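Local coordinates for protein methylmalonyl-CoA epimerase, mitochondrial (Homo sapiens, PDB 3RMU) that interconverts the R and S forms of methylmalonyl-CoA in mitochondrial propionyl-CoA metabolism, using a bound cobalt ion, at residues S43-N48 / M54-P59. Numbering follows the deposited sequence.
Sequences SVVFVN and MELLHP
Phe46 lies beside Glu55, its ring edge against the carboxylate: CE1 is 3.4 Å from Glu55 OE2, which sits near the ring plane, and the two flat groups are turned 81° apart. Both residues belong to a beta hairpin of the vicinal-oxygen-chelate (glyoxalase) fold, whose segments 43-48 and 54-59, on strands 42-48 and 53-59, run antiparallel at 159°, the segment axes approaching to 4.6 Å. Six backbone bonds establish the register, two each in the hydrogen-bonded pairs Ser43-His58, Val45-Leu56 and Val47-Met54; the bond from Val47 N to Met54 O is 2.8 Å long and almost straight at 175°. At the non-hydrogen-bonded pairs, alpha carbons point at carbonyls instead, as where Val44 CA comes within 3.2 Å of Leu56 O.

The two faces look onto different parts of the fold. Val44, Phe46, Glu55 and Leu57 share one; of these Glu55 comes near His8 and the cobalt ion, and Leu57 near His80. Glu55 OE2 is hydrogen-bonded to His112, which, with the Phe46 edge, probably restricts rotation of the carboxylate. Leu57 CD2 meets Val44 CB at 3.9 Å. On the other face Val45, Val47, Met54 and Leu56 form an apolar patch: Leu56 CD1 reaches Val47 CG2 at 3.9 Å and Val45 CG1 at 4.1 Å, and helix 16-26 packs over this side through Leu16, Ala20 and Tyr23. Met54 also packs on Ile81 of the second subunit. Within 43-48, Val44 CG2, the branch anti to the backbone nitrogen, stands 3.8 Å above the centre of the Phe46 ring.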
ATOM      1  N   SER A  43      -7.487 -13.363  -9.917  1.00 22.66           N
ATOM      2  CA  SER A  43      -7.195 -12.658 -11.189  1.00 23.86           C
ATOM      3  C   SER A  43      -6.485 -11.345 -10.861  1.00 21.52           C
ATOM      4  O   SER A  43      -6.778 -10.709  -9.867  1.00 21.01           O
ATOM      5  CB  SER A  43      -8.491 -12.378 -11.975  1.00 21.68           C
ATOM      6  OG  SER A  43      -9.079 -13.592 -12.485  1.00 24.49           O
ATOM      7  N   VAL A  44      -5.532 -10.922 -11.696  1.00 22.33           N
ATOM      8  CA  VAL A  44      -4.755  -9.707 -11.387  1.00 21.21           C
ATOM      9  C   VAL A  44      -4.759  -8.717 -12.552  1.00 17.07           C
ATOM     10  O   VAL A  44      -4.660  -9.132 -13.728  1.00 19.24           O
ATOM     11  CB  VAL A  44      -3.279 -10.047 -11.018  1.00 18.03           C
ATOM     12  CG1 VAL A  44      -2.617 -10.876 -12.123  1.00 19.80           C
ATOM     13  CG2 VAL A  44      -2.449  -8.736 -10.684  1.00 18.92           C
ATOM     14  N   VAL A  45      -4.849  -7.427 -12.243  1.00 17.03           N
ATOM     15  CA  VAL A  45      -4.441  -6.402 -13.219  1.00 16.83           C
ATOM     16  C   VAL A  45      -3.263  -5.656 -12.577  1.00 13.26           C
ATOM     17  O   VAL A  45      -3.274  -5.302 -11.394  1.00 17.44           O
ATOM     18  CB  VAL A  45      -5.605  -5.427 -13.604  1.00 19.13           C
ATOM     19  CG1 VAL A  45      -5.107  -4.067 -14.143  1.00 15.83           C
ATOM     20  CG2 VAL A  45      -6.634  -6.050 -14.580  1.00 22.78           C
ATOM     21  N   PHE A  46      -2.234  -5.434 -13.385  1.00 17.67           N
ATOM     22  CA  PHE A  46      -1.042  -4.705 -12.989  1.00 18.30           C
ATOM     23  C   PHE A  46      -1.168  -3.251 -13.406  1.00 18.43           C
ATOM     24  O   PHE A  46      -1.433  -2.971 -14.573  1.00 18.51           O
ATOM     25  CB  PHE A  46       0.189  -5.323 -13.691  1.00 16.80           C
ATOM     26  CG  PHE A  46       0.419  -6.738 -13.336  1.00 16.44           C
ATOM     27  CD1 PHE A  46       1.064  -7.069 -12.138  1.00 19.23           C
ATOM     28  CD2 PHE A  46      -0.059  -7.770 -14.151  1.00 21.94           C
ATOM     29  CE1 PHE A  46       1.257  -8.422 -11.770  1.00 21.89           C
ATOM     30  CE2 PHE A  46       0.121  -9.102 -13.789  1.00 29.37           C
ATOM     31  CZ  PHE A  46       0.777  -9.431 -12.581  1.00 23.38           C
ATOM     32  N   VAL A  47      -1.025  -2.335 -12.446  1.00 17.20           N
ATOM     33  CA  VAL A  47      -0.966  -0.904 -12.749  1.00 18.42           C
ATOM     34  C   VAL A  47       0.496  -0.499 -12.641  1.00 15.98           C
ATOM     35  O   VAL A  47       1.078  -0.627 -11.580  1.00 18.42           O
ATOM     36  CB  VAL A  47      -1.803  -0.090 -11.806  1.00 19.63           C
ATOM     37  CG1 VAL A  47      -1.661   1.406 -12.134  1.00 17.88           C
ATOM     38  CG2 VAL A  47      -3.260  -0.565 -11.882  1.00 18.77           C
ATOM     39  N   ASN A  48       1.093  -0.103 -13.755  1.00 18.78           N
ATOM     40  CA  ASN A  48       2.528   0.164 -13.779  1.00 14.82           C
ATOM     41  C   ASN A  48       2.761   1.649 -13.532  1.00 17.80           C
ATOM     42  O   ASN A  48       2.528   2.454 -14.406  1.00 19.54           O
ATOM     43  CB  ASN A  48       3.140  -0.275 -15.089  1.00 22.15           C
ATOM     44  CG  ASN A  48       4.662   0.037 -15.186  1.00 34.44           C
ATOM     45  OD1 ASN A  48       5.305   0.391 -14.199  1.00 26.04           O
ATOM     46  ND2 ASN A  48       5.220  -0.111 -16.382  1.00 32.11           N
ATOM     47  N   MET A  54       0.970  -1.584  -8.782  1.00 16.74           N
ATOM     48  CA  MET A  54      -0.170  -1.948  -7.981  0.50 17.43           C
ATOM     49  C   MET A  54      -0.706  -3.221  -8.610  1.00 19.19           C
ATOM     50  O   MET A  54      -0.816  -3.310  -9.828  1.00 23.70           O
ATOM     51  CB  MET A  54      -1.259  -0.871  -8.004  0.50 19.93           C
ATOM     52  CG  MET A  54      -0.842   0.509  -7.564  0.50 19.82           C
ATOM     53  SD  MET A  54      -2.163   1.737  -7.769  0.50 23.12           S
ATOM     54  CE  MET A  54      -3.428   1.132  -6.657  0.50 16.46           C
ATOM     55  N   GLU A  55      -1.035  -4.209  -7.795  1.00 17.18           N
ATOM     56  CA  GLU A  55      -1.638  -5.447  -8.312  1.00 15.45           C
ATOM     57  C   GLU A  55      -3.059  -5.377  -7.819  1.00 16.16           C
ATOM     58  O   GLU A  55      -3.308  -5.440  -6.606  1.00 23.61           O
ATOM     59  CB  GLU A  55      -0.960  -6.701  -7.809  1.00 14.80           C
ATOM     60  CG  GLU A  55       0.518  -6.810  -8.328  1.00 17.89           C
ATOM     61  CD  GLU A  55       1.162  -8.181  -8.156  1.00 14.47           C
ATOM     62  OE1 GLU A  55       0.487  -9.112  -7.649  1.00 24.60           O
ATOM     63  OE2 GLU A  55       2.360  -8.291  -8.556  1.00 24.27           O
ATOM     64  N   LEU A  56      -3.992  -5.189  -8.756  1.00 17.68           N
ATOM     65  CA  LEU A  56      -5.412  -5.224  -8.424  1.00 16.93           C
ATOM     66  C   LEU A  56      -5.892  -6.682  -8.503  1.00 16.69           C
ATOM     67  O   LEU A  56      -5.729  -7.354  -9.523  1.00 16.10           O
ATOM     68  CB  LEU A  56      -6.214  -4.338  -9.403  1.00 21.11           C
ATOM     69  CG  LEU A  56      -5.766  -2.897  -9.651  1.00 24.16           C
ATOM     70  CD1 LEU A  56      -6.615  -2.237 -10.768  1.00 17.38           C
ATOM     71  CD2 LEU A  56      -5.849  -2.102  -8.370  1.00 22.96           C
ATOM     72  N   LEU A  57      -6.542  -7.168  -7.444  1.00 18.23           N
ATOM     73  CA  LEU A  57      -6.770  -8.599  -7.288  1.00 18.77           C
ATOM     74  C   LEU A  57      -8.247  -8.826  -7.091  1.00 16.14           C
ATOM     75  O   LEU A  57      -8.876  -8.061  -6.371  1.00 19.82           O
ATOM     76  CB  LEU A  57      -6.061  -9.119  -6.035  1.00 18.38           C
ATOM     77  CG  LEU A  57      -4.527  -9.010  -6.038  1.00 16.05           C
ATOM     78  CD1 LEU A  57      -3.964  -9.544  -4.695  1.00 20.50           C
ATOM     79  CD2 LEU A  57      -3.960  -9.764  -7.218  1.00 22.71           C
ATOM     80  N   HIS A  58      -8.756  -9.875  -7.729  1.00 21.29           N
ATOM     81  CA  HIS A  58     -10.134 -10.339  -7.514  1.00 23.92           C
ATOM     82  C   HIS A  58     -10.156 -11.864  -7.445  1.00 22.69           C
ATOM     83  O   HIS A  58      -9.409 -12.520  -8.171  1.00 24.14           O
ATOM     84  CB  HIS A  58     -11.048  -9.832  -8.632  1.00 28.55           C
ATOM     85  CG  HIS A  58     -12.492 -10.113  -8.381  1.00 28.57           C
ATOM     86  ND1 HIS A  58     -13.257  -9.355  -7.520  1.00 32.52           N
ATOM     87  CD2 HIS A  58     -13.299 -11.095  -8.841  1.00 35.19           C
ATOM     88  CE1 HIS A  58     -14.481  -9.850  -7.478  1.00 37.12           C
ATOM     89  NE2 HIS A  58     -14.535 -10.899  -8.279  1.00 35.34           N
ATOM     90  N   PRO A  59     -10.990 -12.446  -6.557  1.00 22.66           N
ATOM     91  CA  PRO A  59     -11.071 -13.894  -6.427  1.00 25.36           C
ATOM     92  C   PRO A  59     -11.307 -14.623  -7.733  1.00 25.39           C
ATOM     93  O   PRO A  59     -12.081 -14.162  -8.596  1.00 30.59           O
ATOM     94  CB  PRO A  59     -12.289 -14.111  -5.508  1.00 28.22           C
ATOM     95  CG  PRO A  59     -12.357 -12.856  -4.706  1.00 25.94           C
ATOM     96  CD  PRO A  59     -11.926 -11.775  -5.637  1.00 29.57           C
TER